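PDB 1I9Z: inositol-1,4,5-trisphosphate 5-phosphatase 1 from Schizosaccharomyces pombe, which removes the 5-phosphate from a range of soluble and lipid inositol phosphates, including phosphatidylinositol 4,5-bisphosphate, through the magnesium-dependent catalytic domain described here. Local coordinates for residues 52-57 against 94-99; 101-106 against 122-127; 172-177 against 237-242; 186-189 against 195-198; 201-206 against 311-316. One frame throughout, in Å; residues are numbered along the deposited sequence.

Contact 1 of 5, residues 52-57 against 94-99; sequences TPLADI and GKCTSG
Leu54 and Lys95 lie obliquely across one another, the forked end of the leucine set against the aliphatic root of the lysine. Leu54 CD1 makes the closest approach, 4.1 Å from Lys95 CB. Bent at both chi2 (-83°) and chi3 (-88°), the lysine chain then turns back, so that Lys95 CE lies 4.2 Å from Leu54 CD2. The lysine thus offers methylene groups to the leucine, while its ammonium group is carried on past it on the exposed side. Cys96 adds a looser touch, its SG lying 4.5 Å from the same Leu54 CD1. Both segments are loops at one end of the six-stranded sheet in this DNase I-like fold: residues 52-57 run into strand 57-63, whereas the loop of residues 94-99 joins helix 78-94 to edge strand 102-110. Tyr102 from that edge strand touches both Leu54 and Cys96, and Phe48 likewise meets both Leu54 and Lys95. The contact buries just 110 Å² and is entirely apolar. Polar ties lie further along the first loop: Ala55 O bonds to Tyr102 OH, and Asp56 forms a salt bridge with Lys120 through OD1 and accepts from the backbone N of Lys26 through OD2.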
# COMPACT_ATOMS: atom_id res chain seq x y z
N THR A 52 -18.12 8.70 3.31
CA THR A 52 -17.14 9.75 3.62
C THR A 52 -16.63 10.43 2.34
O THR A 52 -16.95 9.99 1.23
CB THR A 52 -15.93 9.20 4.43
OG1 THR A 52 -14.99 8.59 3.54
CG2 THR A 52 -16.40 8.17 5.46
N PRO A 53 -15.84 11.50 2.48
CA PRO A 53 -15.40 12.13 1.22
C PRO A 53 -14.50 11.24 0.37
O PRO A 53 -13.83 10.34 0.87
CB PRO A 53 -14.72 13.42 1.69
CG PRO A 53 -15.33 13.66 3.10
CD PRO A 53 -15.34 12.26 3.64
N LEU A 54 -14.53 11.49 -0.94
CA LEU A 54 -13.66 10.74 -1.85
C LEU A 54 -12.23 11.07 -1.46
O LEU A 54 -11.92 12.21 -1.02
CB LEU A 54 -13.91 11.18 -3.28
CG LEU A 54 -15.36 11.04 -3.77
CD1 LEU A 54 -15.49 11.86 -5.04
CD2 LEU A 54 -15.72 9.57 -4.01
N ALA A 55 -11.32 10.12 -1.65
CA ALA A 55 -9.93 10.34 -1.29
C ALA A 55 -9.21 11.23 -2.30
O ALA A 55 -9.68 11.39 -3.43
CB ALA A 55 -9.17 8.98 -1.22
N ASP A 56 -8.05 11.72 -1.92
CA ASP A 56 -7.22 12.50 -2.85
C ASP A 56 -6.48 11.56 -3.80
O ASP A 56 -6.27 11.87 -4.98
CB ASP A 56 -6.23 13.32 -2.04
CG ASP A 56 -6.96 14.36 -1.17
OD1 ASP A 56 -7.78 15.08 -1.75
OD2 ASP A 56 -6.73 14.43 0.04
N ILE A 57 -6.09 10.40 -3.28
CA ILE A 57 -5.31 9.45 -4.05
C ILE A 57 -5.93 8.08 -3.86
O ILE A 57 -6.18 7.70 -2.72
CB ILE A 57 -3.84 9.42 -3.54
CG1 ILE A 57 -3.27 10.84 -3.61
CG2 ILE A 57 -2.97 8.47 -4.39
CD1 ILE A 57 -1.84 10.98 -3.07
N GLY A 94 -17.27 9.38 -12.34
CA GLY A 94 -18.71 9.33 -12.24
C GLY A 94 -19.20 9.96 -10.94
O GLY A 94 -20.36 10.40 -10.83
N LYS A 95 -18.33 9.99 -9.95
CA LYS A 95 -18.68 10.60 -8.70
C LYS A 95 -18.32 12.09 -8.75
O LYS A 95 -18.63 12.83 -7.83
CB LYS A 95 -17.94 9.87 -7.58
CG LYS A 95 -18.31 8.39 -7.55
CD LYS A 95 -19.61 8.11 -6.81
CE LYS A 95 -19.35 7.90 -5.31
NZ LYS A 95 -20.58 7.48 -4.52
N CYS A 96 -17.66 12.52 -9.82
CA CYS A 96 -17.28 13.93 -9.98
C CYS A 96 -18.22 14.66 -10.91
O CYS A 96 -17.90 14.98 -12.09
CB CYS A 96 -15.85 14.03 -10.49
SG CYS A 96 -14.71 13.36 -9.20
N THR A 97 -19.38 14.97 -10.35
CA THR A 97 -20.43 15.61 -11.13
C THR A 97 -20.18 17.05 -11.51
O THR A 97 -20.72 17.53 -12.51
CB THR A 97 -21.73 15.50 -10.42
OG1 THR A 97 -21.58 16.00 -9.09
CG2 THR A 97 -22.13 14.04 -10.35
N SER A 98 -19.36 17.74 -10.73
CA SER A 98 -19.04 19.12 -11.05
C SER A 98 -17.53 19.25 -11.15
O SER A 98 -16.78 18.81 -10.26
CB SER A 98 -19.57 20.10 -10.00
OG SER A 98 -18.68 20.21 -8.90
N GLY A 99 -17.10 19.84 -12.26
CA GLY A 99 -15.69 20.07 -12.51
C GLY A 99 -14.78 18.86 -12.64
O GLY A 99 -15.25 17.75 -12.96

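Contact 2 of 5, residues 101-106 against 122-127; sequences GYVQLR and SCLPSI
Leu105 turns its CG away from the backbone N (chi1 -171°), and this swings both of its methyl groups toward Leu124 and Ile127. In Val103, two residues earlier on the same side of the strand, CG2 is the branch set between the backbone N and the carbonyl carbon, and it is this methyl that faces the second segment. Leu124 answers both with its two branches. Its CD2 meets Leu105 CD1 at 3.8 Å as the two side chains run alongside one another, pointing opposite ways, while its CD1 lies 4.0 Å from Val103 CG2, so each branch of the leucine has its own partner. Ile127 approaches Leu105 at a slant: its CG2 methyl sits 3.9 Å from Leu105 CD2 and 4.0 Å from Leu105 CD1, fitting against both tips of the fork. The closest approaches are all between methyl groups. The second segment is shaped by 3-10 turns, with Ile127 N bonded to Leu124 O at 3.0 Å, which brings Leu124 and Ile127 round to the same side. Cys119 of strand 113-120 touches both, and Ile127 continues inward to Phe153 and Tyr155. Leu105 and Arg106 both bond to Ile117 through their backbones, and with the helical backbone angles of Leu105 this is consistent with a classic beta bulge. The arrangement belongs to the DNase I-like sandwich: edge strand 102-110 of one sheet is packed against the short connection by which the chain leaves strand 113-120 and crosses to strand 127-136 of the other sheet.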
# COMPACT_ATOMS: atom_id res chain seq x y z
N GLY A 101 -12.10 15.77 -12.33
CA GLY A 101 -12.19 14.47 -11.76
C GLY A 101 -10.80 13.99 -11.34
O GLY A 101 -9.97 14.72 -10.75
N TYR A 102 -10.59 12.74 -11.68
CA TYR A 102 -9.40 12.03 -11.34
C TYR A 102 -8.66 11.68 -12.61
O TYR A 102 -9.29 11.48 -13.65
CB TYR A 102 -9.79 10.73 -10.64
CG TYR A 102 -10.27 10.93 -9.22
CD1 TYR A 102 -11.57 11.34 -8.96
CD2 TYR A 102 -9.37 10.81 -8.14
CE1 TYR A 102 -11.98 11.64 -7.64
CE2 TYR A 102 -9.76 11.13 -6.84
CZ TYR A 102 -11.06 11.54 -6.59
OH TYR A 102 -11.43 11.94 -5.32
N VAL A 103 -7.34 11.58 -12.50
CA VAL A 103 -6.53 11.19 -13.61
C VAL A 103 -5.66 10.01 -13.12
O VAL A 103 -5.35 9.91 -11.92
CB VAL A 103 -5.58 12.30 -14.07
CG1 VAL A 103 -6.40 13.47 -14.67
CG2 VAL A 103 -4.72 12.75 -12.93
N GLN A 104 -5.27 9.16 -14.07
CA GLN A 104 -4.36 8.05 -13.73
C GLN A 104 -2.96 8.60 -13.83
O GLN A 104 -2.49 9.09 -14.88
CB GLN A 104 -4.54 6.88 -14.71
CG GLN A 104 -3.43 5.79 -14.62
CD GLN A 104 -3.74 4.68 -15.58
OE1 GLN A 104 -4.90 4.28 -15.69
NE2 GLN A 104 -2.72 4.18 -16.31
N LEU A 105 -2.26 8.55 -12.72
CA LEU A 105 -0.90 9.01 -12.68
C LEU A 105 -0.01 8.02 -13.42
O LEU A 105 0.83 8.39 -14.30
CB LEU A 105 -0.46 9.10 -11.21
CG LEU A 105 0.85 9.75 -10.86
CD1 LEU A 105 0.73 11.26 -11.20
CD2 LEU A 105 1.14 9.53 -9.33
N ARG A 106 -0.15 6.75 -13.06
CA ARG A 106 0.69 5.71 -13.65
C ARG A 106 0.19 4.32 -13.26
O ARG A 106 -0.52 4.19 -12.25
CB ARG A 106 2.16 5.81 -13.12
CG ARG A 106 3.04 4.89 -14.07
CD ARG A 106 4.38 4.08 -13.78
NE ARG A 106 5.45 5.00 -13.78
CZ ARG A 106 6.77 4.93 -14.01
NH1 ARG A 106 7.61 3.92 -14.38
NH2 ARG A 106 7.29 6.13 -13.82
N SER A 122 -6.49 18.23 -9.03
CA SER A 122 -5.94 19.29 -8.19
C SER A 122 -4.68 18.88 -7.43
O SER A 122 -3.94 19.73 -6.97
CB SER A 122 -7.01 19.77 -7.20
OG SER A 122 -7.49 18.69 -6.41
N CYS A 123 -4.42 17.58 -7.29
CA CYS A 123 -3.22 17.15 -6.59
C CYS A 123 -2.02 17.14 -7.52
O CYS A 123 -0.87 17.15 -7.09
CB CYS A 123 -3.38 15.69 -6.05
SG CYS A 123 -4.54 15.55 -4.73
N LEU A 124 -2.28 17.06 -8.82
CA LEU A 124 -1.16 16.93 -9.75
C LEU A 124 0.03 17.88 -9.63
O LEU A 124 1.18 17.44 -9.72
CB LEU A 124 -1.67 16.96 -11.19
CG LEU A 124 -2.03 15.64 -11.83
CD1 LEU A 124 -2.34 15.95 -13.31
CD2 LEU A 124 -0.87 14.64 -11.69
N PRO A 125 -0.20 19.19 -9.43
CA PRO A 125 0.95 20.09 -9.31
C PRO A 125 1.89 19.75 -8.18
O PRO A 125 3.06 20.10 -8.23
CB PRO A 125 0.30 21.46 -9.10
CG PRO A 125 -1.01 21.34 -9.83
CD PRO A 125 -1.47 19.94 -9.46
N SER A 126 1.39 19.02 -7.18
CA SER A 126 2.18 18.67 -6.00
C SER A 126 2.95 17.38 -6.19
O SER A 126 3.89 17.13 -5.46
CB SER A 126 1.27 18.44 -4.77
OG SER A 126 0.61 19.61 -4.32
N ILE A 127 2.61 16.61 -7.22
CA ILE A 127 3.23 15.27 -7.39
C ILE A 127 4.39 15.27 -8.34
O ILE A 127 4.24 15.72 -9.49
CB ILE A 127 2.12 14.27 -7.82
CG1 ILE A 127 1.18 14.07 -6.61
CG2 ILE A 127 2.78 12.91 -8.24
CD1 ILE A 127 -0.12 13.27 -6.89

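Contact 3 of 5, residues 172-177 against 237-242; sequences TNYDER and LNKQML
Tyr174 leans across to Gln240 and Lys239 from the first turn of helix 174-187. From CB its side chain takes the position between the backbone N and the carbonyl carbon (chi1 63°), which sends the ring out toward helix 236-242. Past CG, one flank of the ring meets the Gln240 amide: CD1 lies 3.8 Å from Gln240 CD, and CE1 is 3.8 Å from Gln240 OE1, with Gln240 NE2 3.9 Å from the same CE1. The two side chains cross at about a right angle, with ring and amide planes turned 44° apart. At the tip, OH stands 4.0 Å from Lys239 NZ, the end of an extended lysine chain and the more exposed of the two partners. The contact thus joins the start of one helix to the side of another near the inositol bisphosphate pocket; the residues just ahead of it, Ala169 to Tyr171, line the site of the bound ligand, about 11 Å from the Tyr174 side chain. Arg177 ties this turn to the pocket loop, donating to Gly170 O and Ala168 O, while Asn173 ND2 donates to Ala169 O and, at 3.1 Å, to Glu176 OE1. Gln240 has its own outside partner: its OE1 accepts from Lys245 NZ. Replacing Gln240 by alanine removes the amide, which would probably leave Lys245 without that acceptor and the CD1-CE1 side of the Tyr174 ring without its neighbour.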
# COMPACT_ATOMS: atom_id res chain seq x y z
N THR A 172 1.28 -24.82 3.60
CA THR A 172 2.35 -24.79 4.61
C THR A 172 3.63 -24.01 4.26
O THR A 172 4.46 -23.79 5.13
CB THR A 172 2.84 -26.22 4.93
OG1 THR A 172 3.52 -26.70 3.78
CG2 THR A 172 1.66 -27.16 5.25
N ASN A 173 3.78 -23.57 3.02
CA ASN A 173 5.05 -22.95 2.65
C ASN A 173 5.23 -21.50 2.95
O ASN A 173 5.53 -20.68 2.04
CB ASN A 173 5.33 -23.20 1.18
CG ASN A 173 4.31 -22.64 0.34
OD1 ASN A 173 3.11 -22.78 0.64
ND2 ASN A 173 4.73 -22.01 -0.77
N TYR A 174 5.09 -21.17 4.23
CA TYR A 174 5.28 -19.80 4.62
C TYR A 174 6.78 -19.47 4.55
O TYR A 174 7.12 -18.30 4.38
CB TYR A 174 4.66 -19.47 6.00
CG TYR A 174 5.27 -20.22 7.16
CD1 TYR A 174 6.52 -19.84 7.67
CD2 TYR A 174 4.64 -21.34 7.71
CE1 TYR A 174 7.13 -20.57 8.72
CE2 TYR A 174 5.25 -22.08 8.76
CZ TYR A 174 6.49 -21.69 9.25
OH TYR A 174 7.16 -22.47 10.21
N ASP A 175 7.67 -20.47 4.60
CA ASP A 175 9.10 -20.09 4.46
C ASP A 175 9.33 -19.50 3.04
O ASP A 175 10.12 -18.59 2.83
CB ASP A 175 10.05 -21.28 4.60
CG ASP A 175 10.11 -21.81 6.02
OD1 ASP A 175 9.88 -21.04 6.97
OD2 ASP A 175 10.44 -23.00 6.17
N GLU A 176 8.63 -20.05 2.06
CA GLU A 176 8.80 -19.53 0.70
C GLU A 176 8.20 -18.10 0.61
O GLU A 176 8.77 -17.23 -0.06
CB GLU A 176 8.16 -20.45 -0.32
CG GLU A 176 8.47 -19.98 -1.76
CD GLU A 176 7.85 -20.86 -2.85
OE1 GLU A 176 7.23 -21.92 -2.52
OE2 GLU A 176 7.98 -20.46 -4.04
N ARG A 177 7.05 -17.84 1.24
CA ARG A 177 6.54 -16.47 1.23
C ARG A 177 7.53 -15.54 1.94
O ARG A 177 7.74 -14.38 1.55
CB ARG A 177 5.16 -16.41 1.96
CG ARG A 177 4.08 -17.15 1.17
CD ARG A 177 2.72 -17.03 1.83
NE ARG A 177 2.42 -18.16 2.75
CZ ARG A 177 1.99 -19.37 2.33
NH1 ARG A 177 1.67 -20.35 3.19
NH2 ARG A 177 1.95 -19.66 1.03
N LEU A 237 0.99 -14.93 8.73
CA LEU A 237 1.64 -13.64 8.58
C LEU A 237 1.93 -12.96 9.95
O LEU A 237 3.05 -12.42 10.18
CB LEU A 237 0.79 -12.70 7.71
CG LEU A 237 1.46 -11.29 7.55
CD1 LEU A 237 2.83 -11.43 6.86
CD2 LEU A 237 0.61 -10.36 6.68
N ASN A 238 0.92 -12.95 10.84
CA ASN A 238 1.08 -12.38 12.18
C ASN A 238 2.27 -13.04 12.88
O ASN A 238 3.11 -12.34 13.53
CB ASN A 238 -0.19 -12.61 13.00
CG ASN A 238 -0.03 -12.17 14.48
OD1 ASN A 238 0.15 -11.01 14.79
ND2 ASN A 238 -0.12 -13.13 15.37
N LYS A 239 2.34 -14.35 12.74
CA LYS A 239 3.40 -15.14 13.42
C LYS A 239 4.76 -14.71 12.91
O LYS A 239 5.64 -14.45 13.73
CB LYS A 239 3.20 -16.65 13.23
CG LYS A 239 4.20 -17.58 13.99
CD LYS A 239 3.87 -19.08 13.61
CE LYS A 239 4.79 -20.17 14.19
NZ LYS A 239 4.81 -21.43 13.28
N GLN A 240 4.93 -14.60 11.58
CA GLN A 240 6.23 -14.18 11.00
C GLN A 240 6.56 -12.71 11.19
O GLN A 240 7.74 -12.36 11.29
CB GLN A 240 6.34 -14.51 9.53
CG GLN A 240 6.05 -15.97 9.24
CD GLN A 240 6.96 -16.90 10.00
OE1 GLN A 240 8.15 -17.06 9.67
NE2 GLN A 240 6.43 -17.50 11.03
N MET A 241 5.56 -11.85 11.26
CA MET A 241 5.86 -10.45 11.50
C MET A 241 6.30 -10.27 12.97
O MET A 241 7.16 -9.42 13.27
CB MET A 241 4.64 -9.55 11.22
CG MET A 241 4.41 -9.43 9.65
SD MET A 241 3.02 -8.41 9.30
CE MET A 241 3.55 -6.82 9.98
N LEU A 242 5.70 -11.04 13.88
CA LEU A 242 6.05 -10.90 15.30
C LEU A 242 7.53 -11.14 15.59
O LEU A 242 8.12 -10.53 16.51
CB LEU A 242 5.18 -11.82 16.16
CG LEU A 242 3.78 -11.17 16.29
CD1 LEU A 242 2.92 -12.00 17.21
CD2 LEU A 242 3.89 -9.69 16.84

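Contact 4 of 5, residues 186-189 against 195-198; sequences SGLR and SIFN
Leu188 and Ile196 make the close-packed half of this contact. Their side chains meet at a slant, and the CG2 methyl of Ile196 takes all of the touch, lying 3.7 Å from Leu188 CD2 and 4.0 Å from Leu188 CB. Both leucine torsions sit away from staggered values (chi1 -125°), so the exact placement of its branches is less sure. Toward Arg189 and Ser195 the packing gives way to polar groups and water. The exposed Arg189 begins by pointing away, but its chain bends back at chi2 and sets NH1 3.6 Å from Ser195 CB, a contact of a charged group with a methylene. The same NH1 donates to Leu188 O at 3.0 Å, from well above the carbonyl plane. A water molecule donates to Leu188 O as well, at 2.7 Å, and accepts from Ile196 N at 2.9 Å. One carbonyl is therefore held by two donors, and the water supplies the polar link between the segments. The second segment keeps its shape through its own bonds: Ser195 OG accepts from Phe197 N in an ST turn, and Asn198 OD1 accepts from Ser195 N at 3.2 Å. These residues lie on the connection of a beta-alpha-beta crossover, which leads from strand 158-166 through helix 174-187 to the parallel strand 201-205. Leu188 and Ile196 both rest on Ile163 of strand 158-166, Leu188 also reaches Thr133 and Lys135 of strand 127-136, and Phe197 turns back onto Tyr181 and Ala185 of the helix.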
# COMPACT_ATOMS: atom_id res chain seq x y z
N SER A 186 14.70 -6.57 -1.23
CA SER A 186 16.08 -6.30 -1.71
C SER A 186 16.09 -6.03 -3.21
O SER A 186 16.93 -5.28 -3.72
CB SER A 186 17.00 -7.50 -1.49
OG SER A 186 16.93 -7.95 -0.14
N GLY A 187 15.17 -6.63 -3.94
CA GLY A 187 15.22 -6.49 -5.40
C GLY A 187 14.54 -5.34 -6.09
O GLY A 187 14.89 -4.99 -7.23
N LEU A 188 13.54 -4.75 -5.45
CA LEU A 188 12.82 -3.65 -6.08
C LEU A 188 13.72 -2.41 -6.05
O LEU A 188 14.18 -1.98 -4.98
CB LEU A 188 11.54 -3.41 -5.29
CG LEU A 188 10.07 -3.37 -5.71
CD1 LEU A 188 9.71 -4.15 -7.01
CD2 LEU A 188 9.28 -3.82 -4.48
N ARG A 189 13.99 -1.84 -7.21
CA ARG A 189 14.84 -0.65 -7.25
C ARG A 189 14.27 0.27 -8.28
O ARG A 189 13.96 -0.17 -9.38
CB ARG A 189 16.24 -1.03 -7.69
CG ARG A 189 16.99 -1.73 -6.58
CD ARG A 189 17.60 -0.66 -5.68
NE ARG A 189 18.48 -1.28 -4.70
CZ ARG A 189 18.03 -1.98 -3.67
NH1 ARG A 189 16.73 -2.12 -3.48
NH2 ARG A 189 18.88 -2.56 -2.84
N SER A 195 15.64 2.56 -3.22
CA SER A 195 14.93 1.41 -2.68
C SER A 195 13.55 1.77 -2.18
O SER A 195 13.17 2.92 -2.11
CB SER A 195 15.69 0.77 -1.51
OG SER A 195 15.44 1.53 -0.32
N ILE A 196 12.78 0.76 -1.79
CA ILE A 196 11.44 1.08 -1.30
C ILE A 196 11.46 1.76 0.10
O ILE A 196 10.53 2.50 0.49
CB ILE A 196 10.53 -0.21 -1.20
CG1 ILE A 196 11.14 -1.25 -0.25
CG2 ILE A 196 10.29 -0.81 -2.57
CD1 ILE A 196 10.13 -2.26 0.21
N PHE A 197 12.56 1.56 0.83
CA PHE A 197 12.59 2.05 2.20
C PHE A 197 12.92 3.50 2.36
O PHE A 197 12.61 4.11 3.40
CB PHE A 197 13.55 1.19 3.03
CG PHE A 197 13.16 -0.27 3.06
CD1 PHE A 197 13.82 -1.20 2.26
CD2 PHE A 197 12.08 -0.69 3.84
CE1 PHE A 197 13.43 -2.53 2.22
CE2 PHE A 197 11.66 -2.03 3.81
CZ PHE A 197 12.34 -2.95 3.00
N ASN A 198 13.48 4.08 1.30
CA ASN A 198 13.88 5.47 1.27
C ASN A 198 12.68 6.40 1.07
O ASN A 198 12.74 7.23 0.16
CB ASN A 198 14.87 5.69 0.09
CG ASN A 198 16.16 4.82 0.17
OD1 ASN A 198 16.74 4.40 -0.89
ND2 ASN A 198 16.65 4.59 1.41
O HOH W 1 13.82 -1.92 -2.33

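Contact 5 of 5, residues 201-206 against 311-316; sequences YVVWFG and ATYEAN
The Tyr201 ring presents its edge to Asn316, whose carbonyl oxygen lies in the ring plane, while the Ala315 methyl comes in obliquely, with CB 3.8 Å from Tyr201 CE1. The second aromatic group, Tyr313, is met at a slant by Val203, whose CG2 stands 4.3 Å from Tyr313 CE1; its ring also makes a T-shaped contact with Tyr287. At its far end Tyr201 forms the polar bond of the contact: OH donates to Asn316 O at 2.6 Å, approaching a lone pair in the carbonyl plane, with an angle of 128° at the oxygen. Tyr201 and Val203 project from alternate positions of strand 201-205, and Tyr313 and Ala315 do likewise from strand 309-320, so each strand offers one row of side chains to the other. This is the interior of the DNase I-like beta sandwich, where a strand of the five-stranded sheet faces one of the six-stranded sheet; the two segments have axes 10.2 Å apart at closest and run nearly antiparallel, at 156°. Ile285 touches both Val203 and Tyr313 from a neighbouring strand. A phenylalanine in place of Tyr201 lacks the hydroxyl and would probably leave the Asn316 carbonyl without this donor. The Asn316 amide has a partner elsewhere, ND2 making a weak bond to Asn24 OD1 on strand 20-33.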
# COMPACT_ATOMS: atom_id res chain seq x y z
N TYR A 201 6.52 7.36 3.80
CA TYR A 201 5.42 6.41 3.93
C TYR A 201 5.53 5.29 2.90
O TYR A 201 5.78 5.57 1.70
CB TYR A 201 4.07 7.14 3.72
CG TYR A 201 3.89 8.37 4.57
CD1 TYR A 201 3.51 9.58 3.99
CD2 TYR A 201 4.04 8.31 5.97
CE1 TYR A 201 3.26 10.71 4.75
CE2 TYR A 201 3.80 9.42 6.75
CZ TYR A 201 3.42 10.63 6.15
OH TYR A 201 3.20 11.75 6.90
N VAL A 202 5.33 4.03 3.32
CA VAL A 202 5.37 2.91 2.38
C VAL A 202 4.11 2.06 2.67
O VAL A 202 3.85 1.75 3.86
CB VAL A 202 6.59 1.99 2.63
CG1 VAL A 202 6.54 0.82 1.62
CG2 VAL A 202 7.92 2.77 2.50
N VAL A 203 3.36 1.66 1.65
CA VAL A 203 2.18 0.79 1.89
C VAL A 203 2.45 -0.37 0.99
O VAL A 203 2.70 -0.18 -0.23
CB VAL A 203 0.81 1.44 1.52
CG1 VAL A 203 -0.32 0.41 1.72
CG2 VAL A 203 0.55 2.64 2.43
N TRP A 204 2.50 -1.58 1.58
CA TRP A 204 2.81 -2.78 0.78
C TRP A 204 1.62 -3.71 1.03
O TRP A 204 1.29 -4.01 2.18
CB TRP A 204 4.09 -3.41 1.28
CG TRP A 204 4.65 -4.53 0.50
CD1 TRP A 204 4.01 -5.38 -0.36
CD2 TRP A 204 6.02 -4.96 0.54
NE1 TRP A 204 4.89 -6.30 -0.85
CE2 TRP A 204 6.12 -6.06 -0.30
CE3 TRP A 204 7.15 -4.52 1.24
CZ2 TRP A 204 7.35 -6.76 -0.49
CZ3 TRP A 204 8.38 -5.22 1.03
CH2 TRP A 204 8.45 -6.31 0.19
N PHE A 205 1.01 -4.21 -0.04
CA PHE A 205 -0.20 -4.95 0.12
C PHE A 205 -0.48 -5.92 -1.02
O PHE A 205 0.21 -5.88 -2.03
CB PHE A 205 -1.40 -3.94 0.19
CG PHE A 205 -1.66 -3.19 -1.16
CD1 PHE A 205 -2.63 -3.67 -2.05
CD2 PHE A 205 -0.95 -2.05 -1.52
CE1 PHE A 205 -2.89 -3.02 -3.27
CE2 PHE A 205 -1.17 -1.37 -2.72
CZ PHE A 205 -2.17 -1.86 -3.61
N GLY A 206 -1.50 -6.74 -0.84
CA GLY A 206 -1.92 -7.66 -1.91
C GLY A 206 -2.23 -9.04 -1.40
O GLY A 206 -2.61 -9.19 -0.25
N ALA A 311 -8.09 -0.19 2.64
CA ALA A 311 -7.65 0.45 3.87
C ALA A 311 -7.64 1.94 3.54
O ALA A 311 -7.42 2.32 2.36
CB ALA A 311 -6.21 -0.03 4.27
N THR A 312 -7.88 2.79 4.56
CA THR A 312 -7.81 4.23 4.34
C THR A 312 -6.77 4.85 5.28
O THR A 312 -6.51 4.35 6.40
CB THR A 312 -9.17 4.91 4.57
OG1 THR A 312 -9.67 4.55 5.87
CG2 THR A 312 -10.15 4.48 3.53
N TYR A 313 -6.16 5.93 4.82
CA TYR A 313 -5.13 6.64 5.60
C TYR A 313 -5.20 8.15 5.40
O TYR A 313 -5.77 8.65 4.41
CB TYR A 313 -3.73 6.27 5.13
CG TYR A 313 -3.42 4.79 5.17
CD1 TYR A 313 -3.62 3.97 4.05
CD2 TYR A 313 -2.98 4.21 6.35
CE1 TYR A 313 -3.38 2.58 4.11
CE2 TYR A 313 -2.73 2.81 6.44
CZ TYR A 313 -2.94 2.00 5.30
OH TYR A 313 -2.70 0.67 5.36
N GLU A 314 -4.64 8.85 6.38
CA GLU A 314 -4.44 10.28 6.26
C GLU A 314 -2.95 10.36 6.25
O GLU A 314 -2.31 9.71 7.06
CB GLU A 314 -4.98 11.06 7.45
CG GLU A 314 -6.45 11.34 7.34
CD GLU A 314 -6.92 12.27 8.45
OE1 GLU A 314 -6.83 11.89 9.65
OE2 GLU A 314 -7.35 13.38 8.11
N ALA A 315 -2.38 11.16 5.34
CA ALA A 315 -0.94 11.25 5.24
C ALA A 315 -0.57 12.72 5.34
O ALA A 315 -1.03 13.53 4.54
CB ALA A 315 -0.46 10.68 3.89
N ASN A 316 0.21 13.04 6.37
CA ASN A 316 0.66 14.40 6.58
C ASN A 316 1.78 14.67 5.60
O ASN A 316 2.77 13.94 5.57
CB ASN A 316 1.15 14.60 8.01
CG ASN A 316 1.49 16.08 8.27
OD1 ASN A 316 2.66 16.48 8.26
ND2 ASN A 316 0.45 16.90 8.44

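In the fold
Contact 5 lies near the centre of the chain and joins the two sheets through rings, methyl groups and one short hydrogen bond, whereas contact 1 is a thin apolar touch between surface loops. Contact 2, partly buried, is purely aliphatic and meets contact 1 through Tyr102, whose OH probably bonds to Ala55 O; it also shares the six-stranded sheet with contact 5. Contacts 3 and 4 use opposite ends of helix 174-187: the first is an aromatic-amide contact near the inositol phosphate pocket, the second, partly buried, sets an aliphatic pair beside a water bridge. Ile196 of contact 4 packs on Val202 and Trp204, linking that connection directly to the strand of contact 5.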